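Local structure of beta-glucanase (Clostridium thermocellum, 3WVJ) at residues T6-V11 and S70-G75; D52-Y55 and Y61-G64; G150-W153 and I158-Y161. The protein hydrolyses internal beta-1,4 linkages in mixed-linkage beta-1,3-1,4-glucans such as lichenan, as an endo-acting family 16 glycosidase. One frame throughout, in Å; residues are numbered along the deposited sequence.

Contact 1. Residues T6-V11 and S70-G75; sequences TPFVAV and SFFGYG
F8 and F72 meet through their side chains while their backbones stay well apart: CA of F8 and CA of F72 are 9.2 Å from each other, and no hydrogen bond joins the two segments. The 6-11 segment enters strand 8-11 at F8. The other chain turns a corner at S70 and runs as a weakly bonded strand through F71 and F72 before leaving it at G73. Both CB atoms point into the space between. F8 has CG anti to its own N (chi1 175°), which stands its ring out toward F72. There the far end of the F72 ring comes in over one face, its CZ 3.7 Å above the plane of the F8 ring and over the centre. The neighbouring CE1 of F72 lies 3.6 Å from CB of F8. The side chains cross at about a right angle, but the ring planes are 56° apart, so the pair is oblique, with centroids 5.0 Å apart. W20 packs on F8, and Y213 meets F72 edge-to-face. This is plain apolar packing, in which the N-terminal strand meets the end of strand 61-72 beside strand 204-214 in the family 16 jelly roll.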
loop_
_atom_site.group_PDB
_atom_site.type_symbol
_atom_site.label_atom_id
_atom_site.label_comp_id
_atom_site.label_asym_id
_atom_site.label_seq_id
_atom_site.Cartn_x
_atom_site.Cartn_y
_atom_site.Cartn_z
ATOM N N THR A 6 11.529 -12.263 11.949
ATOM C CA THR A 6 11.565 -13.595 11.344
ATOM C C THR A 6 10.684 -13.521 10.089
ATOM O O THR A 6 9.847 -12.609 9.980
ATOM C CB THR A 6 10.935 -14.617 12.280
ATOM O OG1 THR A 6 9.559 -14.269 12.437
ATOM C CG2 THR A 6 11.650 -14.652 13.666
ATOM N N PRO A 7 10.843 -14.487 9.156
ATOM C CA PRO A 7 10.050 -14.397 7.920
ATOM C C PRO A 7 8.548 -14.432 8.183
ATOM O O PRO A 7 8.087 -15.132 9.071
ATOM C CB PRO A 7 10.516 -15.602 7.092
ATOM C CG PRO A 7 11.876 -15.931 7.630
ATOM C CD PRO A 7 11.826 -15.587 9.099
ATOM N N PHE A 8 7.810 -13.624 7.430
ATOM C CA PHE A 8 6.359 -13.507 7.531
ATOM C C PHE A 8 5.806 -13.703 6.138
ATOM O O PHE A 8 6.326 -13.150 5.165
ATOM C CB PHE A 8 5.955 -12.160 8.112
ATOM C CG PHE A 8 4.479 -11.903 8.133
ATOM C CD1 PHE A 8 3.686 -12.403 9.139
ATOM C CD2 PHE A 8 3.891 -11.078 7.182
ATOM C CE1 PHE A 8 2.314 -12.155 9.163
ATOM C CE2 PHE A 8 2.536 -10.787 7.230
ATOM C CZ PHE A 8 1.750 -11.337 8.214
ATOM N N VAL A 9 4.806 -14.587 6.046
ATOM C CA VAL A 9 4.180 -14.898 4.764
ATOM C C VAL A 9 2.690 -14.946 4.962
ATOM O O VAL A 9 2.211 -15.772 5.760
ATOM C CB VAL A 9 4.547 -16.309 4.254
ATOM C CG1 VAL A 9 3.989 -16.487 2.849
ATOM C CG2 VAL A 9 6.052 -16.522 4.259
ATOM N N ALA A 10 1.968 -14.090 4.238
ATOM C CA ALA A 10 0.543 -14.166 4.177
ATOM C C ALA A 10 0.135 -14.383 2.733
ATOM O O ALA A 10 0.128 -13.424 1.933
ATOM C CB ALA A 10 -0.101 -12.918 4.705
ATOM N N VAL A 11 -0.230 -15.611 2.366
ATOM C CA VAL A 11 -0.792 -15.812 1.034
ATOM C C VAL A 11 -2.293 -15.773 1.197
ATOM O O VAL A 11 -2.837 -16.647 1.908
ATOM C CB VAL A 11 -0.455 -17.206 0.458
ATOM C CG1 VAL A 11 -1.226 -17.417 -0.827
ATOM C CG2 VAL A 11 1.034 -17.346 0.184
ATOM N N SER A 70 1.194 -6.810 13.603
ATOM C CA SER A 70 2.614 -6.730 13.907
ATOM C C SER A 70 3.335 -5.566 13.203
ATOM O O SER A 70 2.934 -5.082 12.135
ATOM C CB SER A 70 3.310 -8.026 13.505
ATOM O OG SER A 70 2.818 -9.115 14.318
ATOM N N PHE A 71 4.441 -5.180 13.840
ATOM C CA PHE A 71 5.356 -4.200 13.289
ATOM C C PHE A 71 6.539 -4.995 12.756
ATOM O O PHE A 71 6.868 -6.051 13.354
ATOM C CB PHE A 71 5.806 -3.356 14.443
ATOM C CG PHE A 71 4.782 -2.386 14.914
ATOM C CD1 PHE A 71 4.803 -1.063 14.430
ATOM C CD2 PHE A 71 3.885 -2.743 15.914
ATOM C CE1 PHE A 71 3.853 -0.149 14.880
ATOM C CE2 PHE A 71 2.907 -1.850 16.350
ATOM C CZ PHE A 71 2.910 -0.545 15.854
ATOM N N PHE A 72 7.172 -4.510 11.673
ATOM C CA PHE A 72 8.269 -5.202 10.996
ATOM C C PHE A 72 9.428 -4.251 10.810
ATOM O O PHE A 72 9.215 -3.084 10.487
ATOM C CB PHE A 72 7.823 -5.705 9.631
ATOM C CG PHE A 72 6.637 -6.697 9.712
ATOM C CD1 PHE A 72 6.847 -8.051 9.623
ATOM C CD2 PHE A 72 5.346 -6.223 9.888
ATOM C CE1 PHE A 72 5.777 -8.956 9.710
ATOM C CE2 PHE A 72 4.290 -7.098 9.985
ATOM C CZ PHE A 72 4.493 -8.463 9.889
ATOM N N GLY A 73 10.651 -4.764 10.979
ATOM C CA GLY A 73 11.875 -3.938 10.855
ATOM C C GLY A 73 12.556 -3.916 9.479
ATOM O O GLY A 73 11.924 -4.230 8.446
ATOM N N TYR A 74 13.824 -3.488 9.449
ATOM C CA TYR A 74 14.658 -3.647 8.226
ATOM C C TYR A 74 14.467 -5.013 7.524
ATOM O O TYR A 74 14.130 -6.004 8.170
ATOM C CB TYR A 74 16.122 -3.415 8.544
ATOM C CG TYR A 74 16.330 -2.029 9.066
ATOM C CD1 TYR A 74 15.866 -0.925 8.351
ATOM C CD2 TYR A 74 16.950 -1.809 10.316
ATOM C CE1 TYR A 74 16.065 0.379 8.820
ATOM C CE2 TYR A 74 17.148 -0.508 10.790
ATOM C CZ TYR A 74 16.688 0.563 10.052
ATOM O OH TYR A 74 16.861 1.839 10.511
ATOM N N GLY A 75 14.665 -5.061 6.214
ATOM C CA GLY A 75 14.475 -6.304 5.463
ATOM C C GLY A 75 13.714 -6.076 4.163
ATOM O O GLY A 75 13.488 -4.918 3.754
#

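Contact 2. Residues D52-Y55 and Y61-G64; sequences DREY and YKSG
D52 and K62 make the backbone pairing, an antiparallel hydrogen-bonded pair whose side chains lie on the same face. N of D52 donates to O of K62 at 2.9 Å, and N of K62 returns a bond of 2.7 Å to O of D52. Both are fairly straight. The next pair, R53 and Y61, is non-hydrogen-bonded, and its two side chains set off in diverging directions. Within the first segment OD1 of D52 also takes a weak bond from N of R53.

Packing contacts come from K62, E54 and Y61. CG of K62 sits between backbone N and carbonyl carbon (chi1 48°), and from there the extended chain runs across the opposite strand. This lays CE, the methylene next to the ammonium, against a carbonyl oxygen, 3.2 Å from O of R53. CB of E54 packs on the Y61-K62 peptide, 3.5 Å from C of Y61. R53 and Y61 lie side by side and point the same way. CE1 of Y61 is at the edge of the guanidinium, 4.0 Å from NE of R53, and the two planes are 57° apart, so this is no flat stack. Y61 also meets Y198 edge-to-face.

Charge probably adds a little at longer range. The E54 and K62 side chains cross at about a right angle, with OE1 of E54 4.5 Å from NZ of K62, beyond a salt bridge. OE2 of E54 has a true salt bridge with K36. This is the loop end of a beta hairpin at the surface, where strands 46-53 and 61-72 of the jelly roll part into their connection.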
loop_
_atom_site.group_PDB
_atom_site.type_symbol
_atom_site.label_atom_id
_atom_site.label_comp_id
_atom_site.label_asym_id
_atom_site.label_seq_id
_atom_site.Cartn_x
_atom_site.Cartn_y
_atom_site.Cartn_z
ATOM N N ASP A 52 -16.288 1.813 -3.505
ATOM C CA ASP A 52 -17.684 1.833 -3.879
ATOM C C ASP A 52 -18.331 3.046 -3.232
ATOM O O ASP A 52 -17.771 3.680 -2.302
ATOM C CB ASP A 52 -18.364 0.511 -3.497
ATOM C CG ASP A 52 -19.656 0.268 -4.275
ATOM O OD1 ASP A 52 -20.016 0.971 -5.251
ATOM O OD2 ASP A 52 -20.368 -0.643 -3.885
ATOM N N ARG A 53 -19.464 3.432 -3.776
ATOM C CA ARG A 53 -20.215 4.516 -3.251
ATOM C C ARG A 53 -20.639 4.153 -1.849
ATOM O O ARG A 53 -20.822 2.963 -1.534
ATOM C CB ARG A 53 -21.441 4.752 -4.132
ATOM C CG ARG A 53 -22.143 6.093 -3.894
ATOM C CD ARG A 53 -22.697 6.653 -5.185
ATOM N NE ARG A 53 -21.566 6.977 -6.052
ATOM C CZ ARG A 53 -21.574 6.897 -7.386
ATOM N NH1 ARG A 53 -22.669 6.512 -8.042
ATOM N NH2 ARG A 53 -20.473 7.208 -8.063
ATOM N N GLU A 54 -20.811 5.182 -1.022
ATOM C CA GLU A 54 -21.171 5.038 0.374
ATOM C C GLU A 54 -22.417 5.810 0.555
ATOM O O GLU A 54 -22.496 6.888 0.042
ATOM C CB GLU A 54 -20.070 5.639 1.286
ATOM C CG GLU A 54 -20.542 6.071 2.673
ATOM C CD GLU A 54 -20.544 4.920 3.696
ATOM O OE1 GLU A 54 -21.006 3.786 3.397
ATOM O OE2 GLU A 54 -20.053 5.149 4.833
ATOM N N TYR A 55 -23.371 5.281 1.316
ATOM C CA TYR A 55 -24.700 5.885 1.443
ATOM C C TYR A 55 -25.027 6.415 2.838
ATOM O O TYR A 55 -24.988 5.669 3.807
ATOM C CB TYR A 55 -25.765 4.891 0.943
ATOM C CG TYR A 55 -25.675 4.808 -0.555
ATOM C CD1 TYR A 55 -25.782 5.990 -1.324
ATOM C CD2 TYR A 55 -25.391 3.602 -1.212
ATOM C CE1 TYR A 55 -25.642 5.983 -2.704
ATOM C CE2 TYR A 55 -25.285 3.571 -2.609
ATOM C CZ TYR A 55 -25.411 4.768 -3.353
ATOM O OH TYR A 55 -25.297 4.805 -4.741
ATOM N N TYR A 61 -17.675 8.060 -0.510
ATOM C CA TYR A 61 -17.168 6.767 -0.879
ATOM C C TYR A 61 -16.708 5.888 0.285
ATOM O O TYR A 61 -16.317 6.384 1.325
ATOM C CB TYR A 61 -16.042 6.905 -1.880
ATOM C CG TYR A 61 -16.452 7.778 -3.049
ATOM C CD1 TYR A 61 -17.424 7.321 -3.984
ATOM C CD2 TYR A 61 -15.952 9.075 -3.171
ATOM C CE1 TYR A 61 -17.815 8.106 -5.030
ATOM C CE2 TYR A 61 -16.315 9.874 -4.238
ATOM C CZ TYR A 61 -17.262 9.372 -5.166
ATOM O OH TYR A 61 -17.681 10.132 -6.224
ATOM N N LYS A 62 -16.813 4.568 0.105
ATOM C CA LYS A 62 -16.199 3.634 1.050
ATOM C C LYS A 62 -15.170 2.797 0.338
ATOM O O LYS A 62 -15.349 2.422 -0.860
ATOM C CB LYS A 62 -17.200 2.731 1.759
ATOM C CG LYS A 62 -18.196 2.089 0.780
ATOM C CD LYS A 62 -19.067 1.095 1.519
ATOM C CE LYS A 62 -20.162 0.659 0.542
ATOM N NZ LYS A 62 -21.097 -0.174 1.285
ATOM N N SER A 63 -14.155 2.443 1.094
ATOM C CA SER A 63 -13.201 1.542 0.593
ATOM C C SER A 63 -12.521 0.726 1.708
ATOM O O SER A 63 -12.957 0.705 2.863
ATOM C CB SER A 63 -12.136 2.328 -0.222
ATOM O OG SER A 63 -11.424 1.421 -1.051
ATOM N N GLY A 64 -11.420 0.062 1.357
ATOM C CA GLY A 64 -10.818 -0.958 2.241
ATOM C C GLY A 64 -9.370 -0.586 2.555
ATOM O O GLY A 64 -8.636 -0.119 1.662
#

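Contact 3. Residues G150-W153 and I158-Y161; sequences GFEW and IDFY
F151 reaches diagonally across the strand pair to I158, CB of F151 lying 3.7 Å from CG2 of I158; directly facing F151, in a non-hydrogen-bonded pair, is F160. With CG between N and the carbonyl carbon (chi1 46°), the F151 ring is carried away from the partner strand and CB does the touching. The same CB is 4.0 Å from CD1 of F160. On this face I158 also sends CG1 to CD1 of W153 at 3.9 Å; W153, with CG anti to N (chi1 175°), crosses it at a slant. The other face carries two acids and the Y161 ring. OE1 of E152 and OD2 of D159, like charges, are 4.3 Å apart, probably relieved by Y157 and R154 for E152 and by K166 and R169 for D159. Y161 sets the edge of its ring toward O of G150, which accepts a hydrogen bond from N of Y161 at 2.8 Å. E152 and D159 add two more backbone bonds. Strand 75-82 borders this buried hairpin on one side, where Y77 stacks on F151, and strand 165-170 on the other; F151, W153 and I158 pack on I108 of strand 106-113, and F160 stacks with F122.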
loop_
_atom_site.group_PDB
_atom_site.type_symbol
_atom_site.label_atom_id
_atom_site.label_comp_id
_atom_site.label_asym_id
_atom_site.label_seq_id
_atom_site.Cartn_x
_atom_site.Cartn_y
_atom_site.Cartn_z
ATOM N N GLY A 150 8.164 -4.671 -4.487
ATOM C CA GLY A 150 8.789 -4.840 -3.166
ATOM C C GLY A 150 9.850 -3.799 -2.925
ATOM O O GLY A 150 10.208 -3.081 -3.857
ATOM N N PHE A 151 10.334 -3.721 -1.674
ATOM C CA PHE A 151 11.493 -2.903 -1.317
ATOM C C PHE A 151 12.333 -3.583 -0.252
ATOM O O PHE A 151 11.781 -4.228 0.668
ATOM C CB PHE A 151 11.079 -1.525 -0.842
ATOM C CG PHE A 151 9.942 -1.517 0.142
ATOM C CD1 PHE A 151 10.180 -1.534 1.530
ATOM C CD2 PHE A 151 8.618 -1.452 -0.301
ATOM C CE1 PHE A 151 9.142 -1.498 2.452
ATOM C CE2 PHE A 151 7.577 -1.449 0.621
ATOM C CZ PHE A 151 7.827 -1.469 2.001
ATOM N N GLU A 152 13.653 -3.505 -0.368
ATOM C CA GLU A 152 14.518 -3.878 0.755
ATOM C C GLU A 152 14.787 -2.558 1.448
ATOM O O GLU A 152 15.384 -1.641 0.873
ATOM C CB GLU A 152 15.819 -4.553 0.354
ATOM C CG GLU A 152 16.616 -5.043 1.596
ATOM C CD GLU A 152 18.101 -5.352 1.363
ATOM O OE1 GLU A 152 18.777 -4.635 0.597
ATOM O OE2 GLU A 152 18.640 -6.311 1.955
ATOM N N TRP A 153 14.328 -2.478 2.683
ATOM C CA TRP A 153 14.534 -1.362 3.576
ATOM C C TRP A 153 15.674 -1.650 4.518
ATOM O O TRP A 153 15.683 -2.686 5.236
ATOM C CB TRP A 153 13.262 -1.104 4.356
ATOM C CG TRP A 153 13.318 -0.039 5.426
ATOM C CD1 TRP A 153 14.026 1.187 5.425
ATOM C CD2 TRP A 153 12.542 -0.025 6.667
ATOM N NE1 TRP A 153 13.764 1.907 6.577
ATOM C CE2 TRP A 153 12.901 1.226 7.376
ATOM C CE3 TRP A 153 11.681 -0.936 7.286
ATOM C CZ2 TRP A 153 12.378 1.538 8.633
ATOM C CZ3 TRP A 153 11.144 -0.600 8.528
ATOM C CH2 TRP A 153 11.480 0.600 9.187
ATOM N N ILE A 158 16.591 2.441 0.665
ATOM C CA ILE A 158 15.451 1.667 0.255
ATOM C C ILE A 158 15.666 1.295 -1.214
ATOM O O ILE A 158 15.783 2.144 -2.058
ATOM C CB ILE A 158 14.114 2.430 0.424
ATOM C CG1 ILE A 158 13.927 2.902 1.880
ATOM C CG2 ILE A 158 12.954 1.471 0.179
ATOM C CD1 ILE A 158 12.792 3.904 2.078
ATOM N N ASP A 159 15.677 0.008 -1.496
ATOM C CA ASP A 159 15.820 -0.464 -2.846
ATOM C C ASP A 159 14.513 -0.998 -3.343
ATOM O O ASP A 159 13.955 -1.933 -2.698
ATOM C CB ASP A 159 16.862 -1.581 -2.861
ATOM C CG ASP A 159 18.246 -1.049 -2.874
ATOM O OD1 ASP A 159 18.462 0.188 -3.061
ATOM O OD2 ASP A 159 19.152 -1.883 -2.705
ATOM N N PHE A 160 14.005 -0.416 -4.436
ATOM C CA PHE A 160 12.706 -0.799 -5.009
ATOM C C PHE A 160 12.796 -1.880 -6.125
ATOM O O PHE A 160 13.612 -1.799 -7.013
ATOM C CB PHE A 160 11.908 0.447 -5.459
ATOM C CG PHE A 160 11.455 1.343 -4.294
ATOM C CD1 PHE A 160 10.245 1.133 -3.655
ATOM C CD2 PHE A 160 12.253 2.409 -3.840
ATOM C CE1 PHE A 160 9.826 1.942 -2.573
ATOM C CE2 PHE A 160 11.845 3.218 -2.767
ATOM C CZ PHE A 160 10.622 3.008 -2.147
ATOM N N TYR A 161 11.948 -2.904 -5.998
ATOM C CA TYR A 161 11.871 -4.069 -6.929
ATOM C C TYR A 161 10.538 -4.117 -7.675
ATOM O O TYR A 161 9.476 -3.755 -7.146
ATOM C CB TYR A 161 12.110 -5.401 -6.207
ATOM C CG TYR A 161 13.505 -5.536 -5.618
ATOM C CD1 TYR A 161 14.445 -6.466 -6.108
ATOM C CD2 TYR A 161 13.895 -4.736 -4.550
ATOM C CE1 TYR A 161 15.719 -6.571 -5.548
ATOM C CE2 TYR A 161 15.160 -4.845 -3.987
ATOM C CZ TYR A 161 16.071 -5.744 -4.481
ATOM O OH TYR A 161 17.317 -5.758 -3.865
#

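How the contacts relate
From the N terminus, the chain passes T6-V11, then goes through the early strands before returning at S70-G75, where contact 1 closes that long loop. Contact 2 is nested inside it: D52-Y55 and Y61-G64 close a short hairpin loop, and the second strand then runs on as 61-72 to reach F72. Contacts 1 and 2 thus use the two ends of that strand, with centres about 30 Å apart. Contact 3 follows in series, a later hairpin closed within a few residues. It touches contact 1 directly: N of G75 probably bonds to O of W153 at 2.8 Å, tying strand 75-82 to strand 147-154. None of the three loops cross.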